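Local coordinates for protein nitrophorin Cim l NP (Cimex lectularius, PDB 1NTF) that carries nitric oxide on its heme and delivers it to the victim during feeding, causing vasodilation, at residues Pro257-Ser262 against Leu275-Val280. Numbering follows the deposited sequence.
Sequences PLSYNS and LAKFRV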
# COMPACT_ATOMS: atom_id res chain seq x y z
N PRO A 257 -3.72 12.00 -8.24
CA PRO A 257 -4.65 11.18 -7.45
C PRO A 257 -6.10 11.56 -7.72
O PRO A 257 -6.45 12.73 -7.75
CB PRO A 257 -4.23 11.46 -6.00
CG PRO A 257 -3.41 12.73 -6.06
CD PRO A 257 -2.98 12.97 -7.41
N LEU A 258 -6.94 10.58 -7.99
CA LEU A 258 -8.36 10.87 -8.20
C LEU A 258 -9.15 10.67 -6.95
O LEU A 258 -10.13 11.33 -6.74
CB LEU A 258 -8.91 9.91 -9.24
CG LEU A 258 -8.11 9.89 -10.52
CD1 LEU A 258 -8.66 8.80 -11.39
CD2 LEU A 258 -8.18 11.22 -11.21
N SER A 259 -8.74 9.70 -6.13
CA SER A 259 -9.51 9.25 -4.97
C SER A 259 -8.53 8.59 -3.97
O SER A 259 -7.59 7.95 -4.37
CB SER A 259 -10.56 8.22 -5.48
OG SER A 259 -11.22 7.51 -4.47
N TYR A 260 -8.77 8.80 -2.68
CA TYR A 260 -7.96 8.18 -1.62
C TYR A 260 -8.87 8.04 -0.42
O TYR A 260 -9.34 9.07 0.11
CB TYR A 260 -6.77 9.11 -1.27
CG TYR A 260 -5.72 8.62 -0.31
CD1 TYR A 260 -5.24 7.31 -0.33
CD2 TYR A 260 -5.19 9.49 0.64
CE1 TYR A 260 -4.24 6.93 0.54
CE2 TYR A 260 -4.19 9.12 1.52
CZ TYR A 260 -3.71 7.83 1.44
OH TYR A 260 -2.70 7.43 2.29
N ASN A 261 -9.20 6.81 -0.05
CA ASN A 261 -10.20 6.60 0.96
C ASN A 261 -10.05 5.28 1.69
O ASN A 261 -9.56 4.32 1.14
CB ASN A 261 -11.63 6.71 0.29
CG ASN A 261 -12.77 7.04 1.30
OD1 ASN A 261 -12.58 7.42 2.50
ND2 ASN A 261 -13.99 6.93 0.79
N SER A 262 -10.46 5.24 2.95
CA SER A 262 -10.56 3.95 3.62
C SER A 262 -11.87 3.27 3.26
O SER A 262 -12.87 3.97 2.98
CB SER A 262 -10.55 4.07 5.12
OG SER A 262 -11.50 5.02 5.48
N LEU A 275 -7.82 2.37 -0.25
CA LEU A 275 -7.81 2.41 -1.69
C LEU A 275 -7.51 3.79 -2.23
O LEU A 275 -8.17 4.77 -1.86
CB LEU A 275 -9.20 2.06 -2.16
CG LEU A 275 -9.62 2.01 -3.63
CD1 LEU A 275 -8.80 0.97 -4.39
CD2 LEU A 275 -11.13 1.70 -3.65
N ALA A 276 -6.54 3.81 -3.13
CA ALA A 276 -6.18 4.97 -3.93
C ALA A 276 -6.33 4.70 -5.39
O ALA A 276 -6.07 3.58 -5.87
CB ALA A 276 -4.73 5.39 -3.60
N LYS A 277 -6.77 5.72 -6.12
CA LYS A 277 -6.86 5.71 -7.58
C LYS A 277 -6.12 6.93 -8.12
O LYS A 277 -6.22 8.03 -7.57
CB LYS A 277 -8.30 5.72 -8.09
CG LYS A 277 -9.24 4.78 -7.28
CD LYS A 277 -10.72 5.03 -7.65
CE LYS A 277 -11.73 4.04 -6.97
NZ LYS A 277 -13.10 4.44 -7.39
N PHE A 278 -5.28 6.66 -9.11
CA PHE A 278 -4.44 7.62 -9.76
C PHE A 278 -4.64 7.60 -11.30
O PHE A 278 -4.83 6.54 -11.89
CB PHE A 278 -3.02 7.23 -9.51
CG PHE A 278 -2.66 7.14 -8.01
CD1 PHE A 278 -2.70 5.93 -7.35
CD2 PHE A 278 -2.26 8.25 -7.35
CE1 PHE A 278 -2.35 5.86 -6.02
CE2 PHE A 278 -1.88 8.17 -5.99
CZ PHE A 278 -1.91 6.98 -5.37
N ARG A 279 -4.46 8.75 -11.89
CA ARG A 279 -4.23 8.85 -13.33
C ARG A 279 -2.78 9.28 -13.58
O ARG A 279 -2.33 10.26 -13.04
CB ARG A 279 -5.20 9.89 -13.90
CG ARG A 279 -5.42 9.73 -15.36
CD ARG A 279 -6.60 10.52 -15.91
NE ARG A 279 -7.83 9.74 -15.69
CZ ARG A 279 -9.01 10.26 -15.31
NH1 ARG A 279 -9.16 11.58 -15.18
NH2 ARG A 279 -10.05 9.44 -15.09
N VAL A 280 -2.08 8.56 -14.43
CA VAL A 280 -0.73 8.92 -14.80
C VAL A 280 -0.68 9.27 -16.31
O VAL A 280 -1.36 8.63 -17.14
CB VAL A 280 0.28 7.82 -14.48
CG1 VAL A 280 0.11 7.36 -13.01
CG2 VAL A 280 0.14 6.64 -15.34
O HOH W 1 -10.44 5.49 -3.34
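Leu258 and Ser259 both turn their backbone N-H toward Lys277 O: Leu258 N lies 2.7 Å from Lys277 O, while the bond from Ser259 N to Lys277 O is weak at 3.3 Å. Lys277 N returns a nearly straight bond (169°) to Ser259 O, and Asn261 and Leu275 exchange a reciprocal backbone pair. With two residues opposite one, this is a classic beta bulge in the antiparallel hairpin of strands 255-262 and 274-281, at the margin of a mixed sheet of the DNase I-like fold. The extra residue, branched Leu258, points its CB toward the partner strand and sets CD1 over one face of the Arg279 guanidinium, 4.0 Å from Arg279 NH2. On the face of Ser259 and Lys277, the small serine leaves room for the extended lysine chain, Ser259 CB lying 3.9 Å from Lys277 CD; at that chain's end, Lys277 NZ makes a salt bridge with Glu35. The face of Pro257, Tyr260, Ala276 and Phe278 meets mainly through carbon atoms. Compact Ala276 CB meets Tyr260 CD1 at 3.8 Å, and Phe278, its CG beside the backbone N (chi1 -57°), brings CD2 to 4.0 Å from Pro257 CB. Tyr260 OH, hydrogen-bonded to Glu215 and Ala245 N, ties this face to strand 243-248 of the second sheet, while the Phe278 ring meets Phe167 on strand 165-169.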